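PDB 4PBQ: putative TRAP PERIPLASMIC SOLUTE BINDING PROTEIN, which binds L-gulonate and probably delivers it, as a periplasmic solute-binding protein, to a TRAP transporter in the membrane. Local coordinates for residues A[100-105]-A[317-322]; A[175-178]-A[182-185]; A[216-221]-A[278-283]. All blocks are in the same frame, centred on the assembly; numbering follows the deposited sequence.

How the contacts relate
Contact 1 is the most buried of the three, and it is wholly apolar across its two segments. It joins a 3-10 turn to the C-terminal helix 316-326, and its E104 reaches bound L-gulonate. Contact 2 is partly buried. It lies within one beta-alpha-beta unit and pairs a backbone hydrogen bond with apolar contacts of alanine, valine, proline, isoleucine and tryptophan. Contact 3 is also only partly buried and sets Y218 of a short 3-10 turn against Y279 and L280 at the end of the long helix 248-281. No element is common to two contacts. Contacts 1 and 3 lie on opposite sides of the chain's centre, their own centres about 33 Å apart.

Contact 1: A[100-105]-A[317-322]; sequences FGVWEW and KDVVQK. With 2UF (L-gulonate), chain D.
V102 and W105 meet V319 and V320 where a 3-10 turn packs on the C-terminal helix of this TRAP solute-binding fold. The 3-10 turn runs through 100-104, and W105 follows it. The partner lies on helix 316-326.

The contact across the segments is apolar. V320 CG2 comes up to the edge of the W105 indole, near the ring plane, and lies 3.7 Å from W105 CZ3. V102 CG2 touches V319 CG1 more loosely, at 4.2 Å. No hydrogen bond crosses between the segments.

V102 also packs on two indoles of its own segment. Its CG1 stands between the backbone N and the carbonyl carbon (chi1 66°) and covers a face of the W103 ring. Its CG2 lies over a face of the W105 ring, toward the rim. Each methyl of V102 therefore rests on a different indole. F309 also stacks on W105, and I127 of helix 122-129 touches both W103 and V319.

The polar bonds lie away from this apolar patch. K322 NZ makes a salt bridge to D318 OD1 at 2.9 Å, along the helix. On the 3-10 side, E104 points into the ligand pocket. S232 OG is hydrogen-bonded to E104 OE2. The carboxylate accepts two bonds from L-gulonate, one per oxygen: ligand O1 to E104 OE1 at 2.7 Å, and ligand O2 to E104 OE2 at 2.6 Å.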
ATOM      1  N   PHE A 100       4.225   5.417 -11.188  1.00 10.91           N
ATOM      2  CA  PHE A 100       4.433   4.778  -9.879  1.00 10.77           C
ATOM      3  C   PHE A 100       3.158   4.201  -9.282  1.00 10.98           C
ATOM      4  O   PHE A 100       3.215   3.379  -8.362  1.00  9.53           O
ATOM      5  CB  PHE A 100       5.072   5.760  -8.884  1.00 11.33           C
ATOM      6  CG  PHE A 100       6.379   6.313  -9.364  1.00  8.60           C
ATOM      7  CD1 PHE A 100       7.401   5.453  -9.766  1.00 11.33           C
ATOM      8  CD2 PHE A 100       6.595   7.672  -9.428  1.00 13.04           C
ATOM      9  CE1 PHE A 100       8.619   5.952 -10.227  1.00 12.87           C
ATOM     10  CE2 PHE A 100       7.798   8.178  -9.923  1.00 14.69           C
ATOM     11  CZ  PHE A 100       8.814   7.312 -10.313  1.00 13.59           C
ATOM     12  N   GLY A 101       2.002   4.629  -9.776  1.00 11.10           N
ATOM     13  CA  GLY A 101       0.749   4.151  -9.234  1.00 10.46           C
ATOM     14  C   GLY A 101       0.170   2.909  -9.913  1.00  7.19           C
ATOM     15  O   GLY A 101      -0.906   2.424  -9.518  1.00  9.07           O
ATOM     16  N   VAL A 102       0.874   2.394 -10.922  1.00  8.39           N
ATOM     17  CA  VAL A 102       0.342   1.324 -11.761  1.00  9.30           C
ATOM     18  C   VAL A 102      -0.027   0.064 -10.968  1.00  9.83           C
ATOM     19  O   VAL A 102      -0.976  -0.623 -11.328  1.00  9.78           O
ATOM     20  CB  VAL A 102       1.306   0.969 -12.925  1.00  7.74           C
ATOM     21  CG1 VAL A 102       2.612   0.371 -12.418  1.00 10.58           C
ATOM     22  CG2 VAL A 102       0.636   0.029 -13.913  1.00 13.91           C
ATOM     23  N   TRP A 103       0.694  -0.224  -9.884  1.00  9.02           N
ATOM     24  CA  TRP A 103       0.482  -1.484  -9.156  1.00  7.48           C
ATOM     25  C   TRP A 103      -0.882  -1.548  -8.493  1.00  7.35           C
ATOM     26  O   TRP A 103      -1.338  -2.635  -8.198  1.00 10.25           O
ATOM     27  CB  TRP A 103       1.584  -1.718  -8.097  1.00 10.08           C
ATOM     28  CG  TRP A 103       2.920  -1.385  -8.633  1.00 10.07           C
ATOM     29  CD1 TRP A 103       3.758  -0.380  -8.219  1.00  8.42           C
ATOM     30  CD2 TRP A 103       3.588  -2.036  -9.725  1.00 13.03           C
ATOM     31  NE1 TRP A 103       4.893  -0.365  -8.996  1.00 11.91           N
ATOM     32  CE2 TRP A 103       4.809  -1.376  -9.923  1.00 12.44           C
ATOM     33  CE3 TRP A 103       3.267  -3.116 -10.559  1.00  9.48           C
ATOM     34  CZ2 TRP A 103       5.694  -1.752 -10.912  1.00 12.19           C
ATOM     35  CZ3 TRP A 103       4.168  -3.487 -11.541  1.00  8.95           C
ATOM     36  CH2 TRP A 103       5.350  -2.809 -11.714  1.00 12.36           C
ATOM     37  N   GLU A 104      -1.496  -0.385  -8.256  1.00 10.66           N
ATOM     38  CA  GLU A 104      -2.813  -0.274  -7.650  1.00  8.71           C
ATOM     39  C   GLU A 104      -3.951  -0.147  -8.682  1.00  6.63           C
ATOM     40  O   GLU A 104      -5.096   0.063  -8.313  1.00  8.07           O
ATOM     41  CB  GLU A 104      -2.849   0.897  -6.668  1.00 10.04           C
ATOM     42  CG  GLU A 104      -2.165   0.555  -5.317  1.00  7.51           C
ATOM     43  CD  GLU A 104      -2.038   1.751  -4.371  1.00  7.32           C
ATOM     44  OE1 GLU A 104      -2.004   2.904  -4.872  1.00  7.57           O
ATOM     45  OE2 GLU A 104      -2.039   1.535  -3.128  1.00  7.98           O
ATOM     46  N   TRP A 105      -3.665  -0.329  -9.965  1.00  8.71           N
ATOM     47  CA  TRP A 105      -4.752  -0.351 -10.934  1.00  7.58           C
ATOM     48  C   TRP A 105      -5.667  -1.544 -10.619  1.00  9.73           C
ATOM     49  O   TRP A 105      -5.192  -2.631 -10.279  1.00  9.48           O
ATOM     50  CB  TRP A 105      -4.211  -0.395 -12.358  1.00  9.91           C
ATOM     51  CG  TRP A 105      -3.561   0.902 -12.794  1.00 10.99           C
ATOM     52  CD1 TRP A 105      -3.368   2.022 -12.032  1.00 11.15           C
ATOM     53  CD2 TRP A 105      -2.985   1.178 -14.065  1.00 10.18           C
ATOM     54  NE1 TRP A 105      -2.716   2.990 -12.772  1.00 14.40           N
ATOM     55  CE2 TRP A 105      -2.469   2.491 -14.019  1.00 10.94           C
ATOM     56  CE3 TRP A 105      -2.858   0.448 -15.250  1.00 13.70           C
ATOM     57  CZ2 TRP A 105      -1.853   3.084 -15.115  1.00 14.83           C
ATOM     58  CZ3 TRP A 105      -2.250   1.046 -16.335  1.00 13.52           C
ATOM     59  CH2 TRP A 105      -1.762   2.349 -16.261  1.00 13.09           C
ATOM     60  N   LYS A 317      -0.046   0.778 -22.401  1.00 23.00           N
ATOM     61  CA  LYS A 317      -0.242  -0.455 -23.152  1.00 30.36           C
ATOM     62  C   LYS A 317       0.952  -1.397 -22.963  1.00 29.66           C
ATOM     63  O   LYS A 317       0.790  -2.583 -22.656  1.00 25.61           O
ATOM     64  CB  LYS A 317      -0.450  -0.130 -24.637  1.00 33.39           C
ATOM     65  CG  LYS A 317      -0.736  -1.334 -25.513  1.00 42.29           C
ATOM     66  CD  LYS A 317      -0.785  -0.948 -26.994  1.00 47.34           C
ATOM     67  CE  LYS A 317      -1.366  -2.073 -27.831  1.00 49.45           C
ATOM     68  NZ  LYS A 317      -0.891  -3.411 -27.367  1.00 53.06           N
ATOM     69  N   ASP A 318       2.150  -0.847 -23.118  1.00 23.62           N
ATOM     70  CA  ASP A 318       3.381  -1.617 -23.000  1.00 24.62           C
ATOM     71  C   ASP A 318       3.594  -2.131 -21.562  1.00 20.94           C
ATOM     72  O   ASP A 318       4.006  -3.277 -21.365  1.00 21.17           O
ATOM     73  CB  ASP A 318       4.572  -0.758 -23.425  1.00 29.51           C
ATOM     74  CG  ASP A 318       5.889  -1.494 -23.329  1.00 41.12           C
ATOM     75  OD1 ASP A 318       5.999  -2.588 -23.922  1.00 51.48           O
ATOM     76  OD2 ASP A 318       6.811  -0.979 -22.650  1.00 45.92           O
ATOM     77  N   VAL A 319       3.319  -1.288 -20.568  1.00 19.51           N
ATOM     78  CA  VAL A 319       3.577  -1.671 -19.183  1.00 17.99           C
ATOM     79  C   VAL A 319       2.636  -2.786 -18.764  1.00 18.51           C
ATOM     80  O   VAL A 319       3.069  -3.789 -18.188  1.00 16.98           O
ATOM     81  CB  VAL A 319       3.504  -0.462 -18.218  1.00 17.89           C
ATOM     82  CG1 VAL A 319       3.543  -0.919 -16.754  1.00 17.31           C
ATOM     83  CG2 VAL A 319       4.655   0.489 -18.492  1.00 20.78           C
ATOM     84  N   VAL A 320       1.360  -2.640 -19.092  1.00 18.24           N
ATOM     85  CA  VAL A 320       0.388  -3.661 -18.738  1.00 19.33           C
ATOM     86  C   VAL A 320       0.730  -4.988 -19.444  1.00 22.08           C
ATOM     87  O   VAL A 320       0.585  -6.071 -18.870  1.00 20.26           O
ATOM     88  CB  VAL A 320      -1.050  -3.178 -19.050  1.00 24.57           C
ATOM     89  CG1 VAL A 320      -2.030  -4.337 -19.021  1.00 25.81           C
ATOM     90  CG2 VAL A 320      -1.452  -2.093 -18.065  1.00 19.76           C
ATOM     91  N   GLN A 321       1.190  -4.902 -20.688  1.00 20.44           N
ATOM     92  CA  GLN A 321       1.639  -6.088 -21.406  1.00 21.29           C
ATOM     93  C   GLN A 321       2.788  -6.781 -20.667  1.00 21.78           C
ATOM     94  O   GLN A 321       2.789  -7.996 -20.511  1.00 21.04           O
ATOM     95  CB  GLN A 321       2.083  -5.729 -22.824  1.00 27.64           C
ATOM     96  CG  GLN A 321       2.845  -6.860 -23.515  1.00 35.08           C
ATOM     97  CD  GLN A 321       3.090  -6.595 -24.991  1.00 45.86           C
ATOM     98  OE1 GLN A 321       2.615  -5.600 -25.557  1.00 49.49           O
ATOM     99  NE2 GLN A 321       3.836  -7.491 -25.626  1.00 48.26           N
ATOM    100  N   LYS A 322       3.760  -6.010 -20.202  1.00 19.80           N
ATOM    101  CA  LYS A 322       4.900  -6.607 -19.514  1.00 27.93           C
ATOM    102  C   LYS A 322       4.492  -7.186 -18.165  1.00 21.54           C
ATOM    103  O   LYS A 322       5.040  -8.195 -17.719  1.00 17.65           O
ATOM    104  CB  LYS A 322       6.019  -5.582 -19.335  1.00 21.42           C
ATOM    105  CG  LYS A 322       6.651  -5.137 -20.659  1.00 24.05           C
ATOM    106  CD  LYS A 322       7.971  -4.424 -20.427  1.00 30.62           C
ATOM    107  CE  LYS A 322       8.403  -3.623 -21.643  1.00 40.32           C
ATOM    108  NZ  LYS A 322       8.072  -4.304 -22.911  1.00 44.34           N
TER
HETATM  109  O6A 2UF D 401      -4.206   5.954   3.474  1.00  6.48           O
HETATM  110  C6  2UF D 401      -4.463   4.907   2.865  1.00 10.19           C
HETATM  111  O6B 2UF D 401      -5.590   4.406   2.732  1.00  8.56           O
HETATM  112  C5  2UF D 401      -3.263   4.140   2.271  1.00  8.06           C
HETATM  113  O5  2UF D 401      -3.588   2.767   2.226  1.00  5.42           O
HETATM  114  C4  2UF D 401      -2.937   4.645   0.847  1.00  8.76           C
HETATM  115  O4  2UF D 401      -2.486   6.008   0.907  1.00  6.81           O
HETATM  116  C3  2UF D 401      -1.865   3.739   0.204  1.00  5.48           C
HETATM  117  O3  2UF D 401      -0.701   3.534   1.075  1.00  5.86           O
HETATM  118  C2  2UF D 401      -1.376   4.313  -1.136  1.00  6.75           C
HETATM  119  O2  2UF D 401      -0.690   3.244  -1.758  1.00  6.20           O
HETATM  120  C1  2UF D 401      -2.562   4.712  -2.068  1.00  4.97           C
HETATM  121  O1  2UF D 401      -2.007   5.077  -3.342  1.00  6.69           O

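Contact 2: A[175-178]-A[182-185]; sequences VDWA and NINP
A178 meets both I183 and P185 at the turn from helix to strand in a beta-alpha-beta unit. The unit runs through strand 165-168, helix 172-180 and strand 184-187. The helix ends in a Schellman motif, with N182 as the residue of positive phi (64°).

The first shell centres on A178. Its CB sits 3.7 Å from P185 CB and 4.0 Å from I183 CB. Its carbonyl oxygen accepts the hydrogen bond from I183 N at 2.9 Å, the 6→1 bond of the Schellman motif. The bond is not straight, with 147° at the hydrogen, and the donor is tilted 33° from the carbonyl plane. N182 N is also near A178 O, but at too poor an angle to bond.

Two more apolar pairs flank this centre. V175 holds CG1 anti to its backbone N, which sends that methyl to P185 CG at 3.7 Å, the two side chains crossing at about a right angle. W177 brings CH2 of its indole to I183 CD1 at 4.2 Å, an oblique approach.

The next shell is largely strand 165-168. Its L166 touches W177 and I183, while V168 touches V175 and P185. N184 makes backbone hydrogen bonds to L164 and L166, which hold the two parallel strands together. H229 stacks on the W177 ring. The same unit supplies R167, P169, N171 and F174 to the L-gulonate pocket. Back at the turn, I183 CB lies close against the accepting oxygen, 3.3 Å from A178 O.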
ATOM      1  N   VAL A 175     -10.213   8.128  -6.151  1.00  7.28           N
ATOM      2  CA  VAL A 175     -11.376   8.961  -6.395  1.00 11.77           C
ATOM      3  C   VAL A 175     -12.065   8.457  -7.665  1.00  7.47           C
ATOM      4  O   VAL A 175     -13.282   8.269  -7.689  1.00  9.55           O
ATOM      5  CB  VAL A 175     -11.028  10.463  -6.522  1.00  8.16           C
ATOM      6  CG1 VAL A 175     -12.289  11.270  -6.750  1.00 10.70           C
ATOM      7  CG2 VAL A 175     -10.305  10.979  -5.272  1.00  7.48           C
ATOM      8  N   ASP A 176     -11.306   8.292  -8.744  1.00  8.38           N
ATOM      9  CA  ASP A 176     -11.878   7.807 -10.011  1.00  8.10           C
ATOM     10  C   ASP A 176     -12.469   6.395  -9.909  1.00  8.34           C
ATOM     11  O   ASP A 176     -13.547   6.114 -10.458  1.00  9.31           O
ATOM     12  CB  ASP A 176     -10.827   7.878 -11.114  1.00  7.89           C
ATOM     13  CG  ASP A 176     -10.411   9.300 -11.444  1.00 15.79           C
ATOM     14  OD1 ASP A 176     -11.150  10.273 -11.120  1.00 14.39           O
ATOM     15  OD2 ASP A 176      -9.343   9.434 -12.065  1.00 12.02           O
ATOM     16  N   TRP A 177     -11.769   5.510  -9.204  1.00  8.72           N
ATOM     17  CA  TRP A 177     -12.270   4.164  -8.958  1.00  7.83           C
ATOM     18  C   TRP A 177     -13.645   4.232  -8.283  1.00  8.25           C
ATOM     19  O   TRP A 177     -14.608   3.582  -8.707  1.00  9.24           O
ATOM     20  CB  TRP A 177     -11.268   3.356  -8.104  1.00  8.25           C
ATOM     21  CG  TRP A 177     -11.906   2.138  -7.514  1.00  9.06           C
ATOM     22  CD1 TRP A 177     -12.098   0.937  -8.129  1.00  9.46           C
ATOM     23  CD2 TRP A 177     -12.478   2.015  -6.204  1.00  6.34           C
ATOM     24  NE1 TRP A 177     -12.767   0.076  -7.301  1.00 10.10           N
ATOM     25  CE2 TRP A 177     -13.009   0.713  -6.106  1.00  9.61           C
ATOM     26  CE3 TRP A 177     -12.611   2.888  -5.116  1.00  8.78           C
ATOM     27  CZ2 TRP A 177     -13.663   0.256  -4.963  1.00  8.98           C
ATOM     28  CZ3 TRP A 177     -13.256   2.428  -3.966  1.00 11.01           C
ATOM     29  CH2 TRP A 177     -13.760   1.121  -3.900  1.00 10.62           C
ATOM     30  N   ALA A 178     -13.754   5.054  -7.245  1.00  7.58           N
ATOM     31  CA  ALA A 178     -14.993   5.138  -6.500  1.00  8.05           C
ATOM     32  C   ALA A 178     -16.116   5.656  -7.390  1.00  7.93           C
ATOM     33  O   ALA A 178     -17.205   5.119  -7.371  1.00 10.49           O
ATOM     34  CB  ALA A 178     -14.840   6.004  -5.275  1.00 10.11           C
ATOM     35  N   ASN A 182     -19.997   4.128  -8.868  1.00  9.96           N
ATOM     36  CA  ASN A 182     -21.140   4.969  -8.495  1.00 12.92           C
ATOM     37  C   ASN A 182     -21.149   5.276  -6.993  1.00 13.91           C
ATOM     38  O   ASN A 182     -22.208   5.512  -6.402  1.00 15.85           O
ATOM     39  CB  ASN A 182     -22.474   4.337  -8.947  1.00 14.55           C
ATOM     40  CG  ASN A 182     -23.553   5.370  -9.167  1.00 35.78           C
ATOM     41  OD1 ASN A 182     -23.262   6.557  -9.306  1.00 35.97           O
ATOM     42  ND2 ASN A 182     -24.808   4.925  -9.211  1.00 47.03           N
ATOM     43  N   ILE A 183     -19.957   5.224  -6.388  1.00 10.22           N
ATOM     44  CA  ILE A 183     -19.738   5.636  -5.004  1.00  9.31           C
ATOM     45  C   ILE A 183     -19.391   7.120  -4.961  1.00 11.90           C
ATOM     46  O   ILE A 183     -18.758   7.619  -5.885  1.00 12.73           O
ATOM     47  CB  ILE A 183     -18.582   4.822  -4.386  1.00  9.68           C
ATOM     48  CG1 ILE A 183     -18.951   3.337  -4.269  1.00  9.66           C
ATOM     49  CG2 ILE A 183     -18.190   5.388  -3.014  1.00 12.53           C
ATOM     50  CD1 ILE A 183     -17.756   2.432  -3.942  1.00 13.40           C
ATOM     51  N   ASN A 184     -19.792   7.820  -3.887  1.00 11.80           N
ATOM     52  CA  ASN A 184     -19.386   9.219  -3.653  1.00  9.33           C
ATOM     53  C   ASN A 184     -18.109   9.260  -2.799  1.00 12.56           C
ATOM     54  O   ASN A 184     -18.184   9.044  -1.605  1.00 12.55           O
ATOM     55  CB  ASN A 184     -20.483   9.995  -2.915  1.00 12.15           C
ATOM     56  CG  ASN A 184     -21.820   9.981  -3.659  1.00 25.67           C
ATOM     57  OD1 ASN A 184     -21.855  10.038  -4.886  1.00 37.91           O
ATOM     58  ND2 ASN A 184     -22.921   9.906  -2.915  1.00 34.14           N
ATOM     59  N   PRO A 185     -16.954   9.519  -3.412  1.00  8.85           N
ATOM     60  CA  PRO A 185     -15.691   9.530  -2.665  1.00  7.35           C
ATOM     61  C   PRO A 185     -15.449  10.851  -1.975  1.00  9.97           C
ATOM     62  O   PRO A 185     -15.897  11.889  -2.436  1.00  8.40           O
ATOM     63  CB  PRO A 185     -14.657   9.334  -3.763  1.00 10.87           C
ATOM     64  CG  PRO A 185     -15.263  10.089  -4.931  1.00  9.77           C
ATOM     65  CD  PRO A 185     -16.727   9.795  -4.849  1.00  9.62           C
TER

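Contact 3: A[216-221]-A[278-283]; sequences GLYEVQ and DYLAKH
The first torsions of Y218 and Y279 turn the two rings to each other. With chi1 at 72°, the Y218 ring is folded over its own backbone, flanked by N and C, and reaches the helix end. The CG of Y279 is turned opposite its own backbone N (chi1 -179°) and extends the ring back toward Y218.

The two rings form an offset edge-to-face pair. The edge of Y279 points at the face of Y218, with planes at 86° and centroids 5.7 Å apart. Y279 CE1 is 3.9 Å from both CE2 and CZ of Y218. The hydroxyls also come together, Y218 OH lying 3.1 Å from Y279 OH.

At the base of Y218, L280 CD2 presses on CB at 3.5 Å. The same methyl is 3.6 Å from Y218 CG, so it wedges in where the ring begins.

Within 278-283, H283 folds back on Y279. Its ND1 donates to Y279 O at 2.7 Å, and its ring lies over a face of the Y279 ring. K282 N bonds to the same oxygen from the opposite face of the carbonyl plane. K213 makes a cation-pi contact with Y279.

Y218 O is hydrogen-bonded to N285 ND2, just past the helix. The arrangement packs a 3-10 turn against the C-terminal end of helix 248-281, the long helix characteristic of TRAP solute-binding proteins.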
ATOM      1  N   GLY A 216      -8.025  -0.353  14.449  1.00 11.42           N
ATOM      2  CA  GLY A 216      -9.246  -0.344  15.235  1.00 11.82           C
ATOM      3  C   GLY A 216     -10.476   0.096  14.436  1.00 11.50           C
ATOM      4  O   GLY A 216     -11.562   0.222  14.999  1.00 12.44           O
ATOM      5  N   LEU A 217     -10.321   0.328  13.134  1.00 10.73           N
ATOM      6  CA  LEU A 217     -11.488   0.704  12.310  1.00 10.07           C
ATOM      7  C   LEU A 217     -12.593  -0.346  12.366  1.00  9.72           C
ATOM      8  O   LEU A 217     -13.777  -0.012  12.240  1.00 10.52           O
ATOM      9  CB  LEU A 217     -11.087   0.971  10.852  1.00  7.35           C
ATOM     10  CG  LEU A 217     -10.536   2.372  10.615  1.00 10.77           C
ATOM     11  CD1 LEU A 217      -9.857   2.450   9.232  1.00 13.87           C
ATOM     12  CD2 LEU A 217     -11.638   3.419  10.736  1.00 13.20           C
ATOM     13  N   TYR A 218     -12.243  -1.618  12.584  1.00  9.26           N
ATOM     14  CA  TYR A 218     -13.259  -2.671  12.641  1.00 11.40           C
ATOM     15  C   TYR A 218     -14.308  -2.438  13.752  1.00 10.24           C
ATOM     16  O   TYR A 218     -15.444  -2.915  13.669  1.00 12.74           O
ATOM     17  CB  TYR A 218     -12.596  -4.050  12.810  1.00 12.11           C
ATOM     18  CG  TYR A 218     -11.995  -4.305  14.187  1.00 11.64           C
ATOM     19  CD1 TYR A 218     -10.739  -3.811  14.536  1.00 15.18           C
ATOM     20  CD2 TYR A 218     -12.682  -5.069  15.133  1.00 14.90           C
ATOM     21  CE1 TYR A 218     -10.204  -4.056  15.785  1.00 15.37           C
ATOM     22  CE2 TYR A 218     -12.155  -5.310  16.375  1.00 14.75           C
ATOM     23  CZ  TYR A 218     -10.926  -4.802  16.702  1.00 20.64           C
ATOM     24  OH  TYR A 218     -10.412  -5.052  17.947  1.00 20.11           O
ATOM     25  N   GLU A 219     -13.923  -1.685  14.785  1.00 10.52           N
ATOM     26  CA  GLU A 219     -14.806  -1.466  15.916  1.00 11.68           C
ATOM     27  C   GLU A 219     -15.932  -0.485  15.583  1.00 11.44           C
ATOM     28  O   GLU A 219     -16.931  -0.435  16.284  1.00 13.20           O
ATOM     29  CB  GLU A 219     -14.001  -0.957  17.103  1.00 14.31           C
ATOM     30  CG  GLU A 219     -13.042  -1.996  17.659  1.00 15.74           C
ATOM     31  CD  GLU A 219     -12.398  -1.539  18.952  1.00 31.14           C
ATOM     32  OE1 GLU A 219     -12.002  -0.361  19.039  1.00 30.14           O
ATOM     33  OE2 GLU A 219     -12.316  -2.355  19.886  1.00 41.64           O
ATOM     34  N   VAL A 220     -15.752   0.282  14.514  1.00  9.86           N
ATOM     35  CA  VAL A 220     -16.743   1.273  14.098  1.00  9.24           C
ATOM     36  C   VAL A 220     -17.237   1.032  12.673  1.00 16.16           C
ATOM     37  O   VAL A 220     -17.809   1.923  12.046  1.00 15.85           O
ATOM     38  CB  VAL A 220     -16.200   2.722  14.220  1.00 10.53           C
ATOM     39  CG1 VAL A 220     -15.971   3.098  15.695  1.00 14.85           C
ATOM     40  CG2 VAL A 220     -14.918   2.916  13.397  1.00 16.24           C
ATOM     41  N   GLN A 221     -17.021  -0.177  12.168  1.00 13.94           N
ATOM     42  CA  GLN A 221     -17.445  -0.547  10.820  1.00 11.56           C
ATOM     43  C   GLN A 221     -17.991  -1.962  10.842  1.00 12.50           C
ATOM     44  O   GLN A 221     -17.223  -2.922  10.764  1.00 19.85           O
ATOM     45  CB  GLN A 221     -16.274  -0.448   9.845  1.00 13.97           C
ATOM     46  CG  GLN A 221     -15.672   0.936   9.684  1.00 10.01           C
ATOM     47  CD  GLN A 221     -16.378   1.741   8.601  1.00  7.39           C
ATOM     48  OE1 GLN A 221     -15.875   1.871   7.486  1.00  9.78           O
ATOM     49  NE2 GLN A 221     -17.552   2.248   8.923  1.00 10.47           N
ATOM     50  N   ASP A 278      -9.795 -14.322  10.182  1.00 12.04           N
ATOM     51  CA  ASP A 278     -10.469 -15.142  11.174  1.00 15.70           C
ATOM     52  C   ASP A 278     -10.881 -14.309  12.396  1.00 12.14           C
ATOM     53  O   ASP A 278     -11.997 -14.445  12.896  1.00 13.42           O
ATOM     54  CB  ASP A 278      -9.563 -16.286  11.604  1.00 12.96           C
ATOM     55  CG  ASP A 278     -10.293 -17.328  12.444  1.00 22.09           C
ATOM     56  OD1 ASP A 278     -11.251 -17.929  11.923  1.00 27.35           O
ATOM     57  OD2 ASP A 278      -9.916 -17.517  13.615  1.00 34.51           O
ATOM     58  N   TYR A 279      -9.957 -13.473  12.873  1.00 12.61           N
ATOM     59  CA  TYR A 279     -10.216 -12.568  13.990  1.00 11.74           C
ATOM     60  C   TYR A 279     -11.468 -11.717  13.731  1.00 15.05           C
ATOM     61  O   TYR A 279     -12.370 -11.613  14.581  1.00 11.72           O
ATOM     62  CB  TYR A 279      -9.001 -11.654  14.212  1.00 10.52           C
ATOM     63  CG  TYR A 279      -9.155 -10.677  15.362  1.00 11.47           C
ATOM     64  CD1 TYR A 279      -9.846  -9.481  15.191  1.00 12.65           C
ATOM     65  CD2 TYR A 279      -8.587 -10.936  16.590  1.00 12.83           C
ATOM     66  CE1 TYR A 279     -10.003  -8.600  16.220  1.00 15.13           C
ATOM     67  CE2 TYR A 279      -8.736 -10.048  17.636  1.00 16.84           C
ATOM     68  CZ  TYR A 279      -9.444  -8.884  17.442  1.00 15.94           C
ATOM     69  OH  TYR A 279      -9.610  -7.981  18.467  1.00 23.04           O
ATOM     70  N   LEU A 280     -11.509 -11.087  12.564  1.00 12.58           N
ATOM     71  CA  LEU A 280     -12.614 -10.195  12.229  1.00 11.99           C
ATOM     72  C   LEU A 280     -13.938 -10.944  12.074  1.00 21.08           C
ATOM     73  O   LEU A 280     -15.000 -10.417  12.399  1.00 30.02           O
ATOM     74  CB  LEU A 280     -12.283  -9.404  10.965  1.00 13.46           C
ATOM     75  CG  LEU A 280     -11.144  -8.405  11.194  1.00 13.08           C
ATOM     76  CD1 LEU A 280     -10.664  -7.775   9.893  1.00 16.26           C
ATOM     77  CD2 LEU A 280     -11.589  -7.312  12.166  1.00 19.09           C
ATOM     78  N   ALA A 281     -13.876 -12.191  11.644  1.00 16.31           N
ATOM     79  CA  ALA A 281     -15.079 -13.019  11.632  1.00 14.25           C
ATOM     80  C   ALA A 281     -15.647 -13.237  13.036  1.00 20.29           C
ATOM     81  O   ALA A 281     -16.836 -13.500  13.208  1.00 21.17           O
ATOM     82  CB  ALA A 281     -14.795 -14.355  10.977  1.00 19.50           C
ATOM     83  N   LYS A 282     -14.794 -13.136  14.041  1.00 13.67           N
ATOM     84  CA  LYS A 282     -15.166 -13.610  15.375  1.00 12.86           C
ATOM     85  C   LYS A 282     -15.289 -12.489  16.407  1.00 17.45           C
ATOM     86  O   LYS A 282     -15.417 -12.758  17.605  1.00 18.22           O
ATOM     87  CB  LYS A 282     -14.139 -14.667  15.837  1.00 13.29           C
ATOM     88  CG  LYS A 282     -14.251 -15.962  15.024  1.00 13.79           C
ATOM     89  CD  LYS A 282     -13.096 -16.909  15.254  1.00 14.17           C
ATOM     90  CE  LYS A 282     -13.339 -18.250  14.549  1.00 18.23           C
ATOM     91  NZ  LYS A 282     -12.167 -19.148  14.610  1.00 15.32           N
ATOM     92  N   HIS A 283     -15.323 -11.245  15.942  1.00 15.27           N
ATOM     93  CA  HIS A 283     -15.440 -10.109  16.851  1.00 14.93           C
ATOM     94  C   HIS A 283     -16.596  -9.193  16.485  1.00 16.93           C
ATOM     95  O   HIS A 283     -16.551  -8.002  16.776  1.00 21.41           O
ATOM     96  CB  HIS A 283     -14.141  -9.308  16.910  1.00 14.11           C
ATOM     97  CG  HIS A 283     -13.065  -9.980  17.715  1.00 14.43           C
ATOM     98  ND1 HIS A 283     -12.358 -11.062  17.245  1.00 14.69           N
ATOM     99  CD2 HIS A 283     -12.599  -9.741  18.965  1.00 16.17           C
ATOM    100  CE1 HIS A 283     -11.501 -11.464  18.165  1.00 15.06           C
ATOM    101  NE2 HIS A 283     -11.632 -10.683  19.225  1.00 15.03           N
TER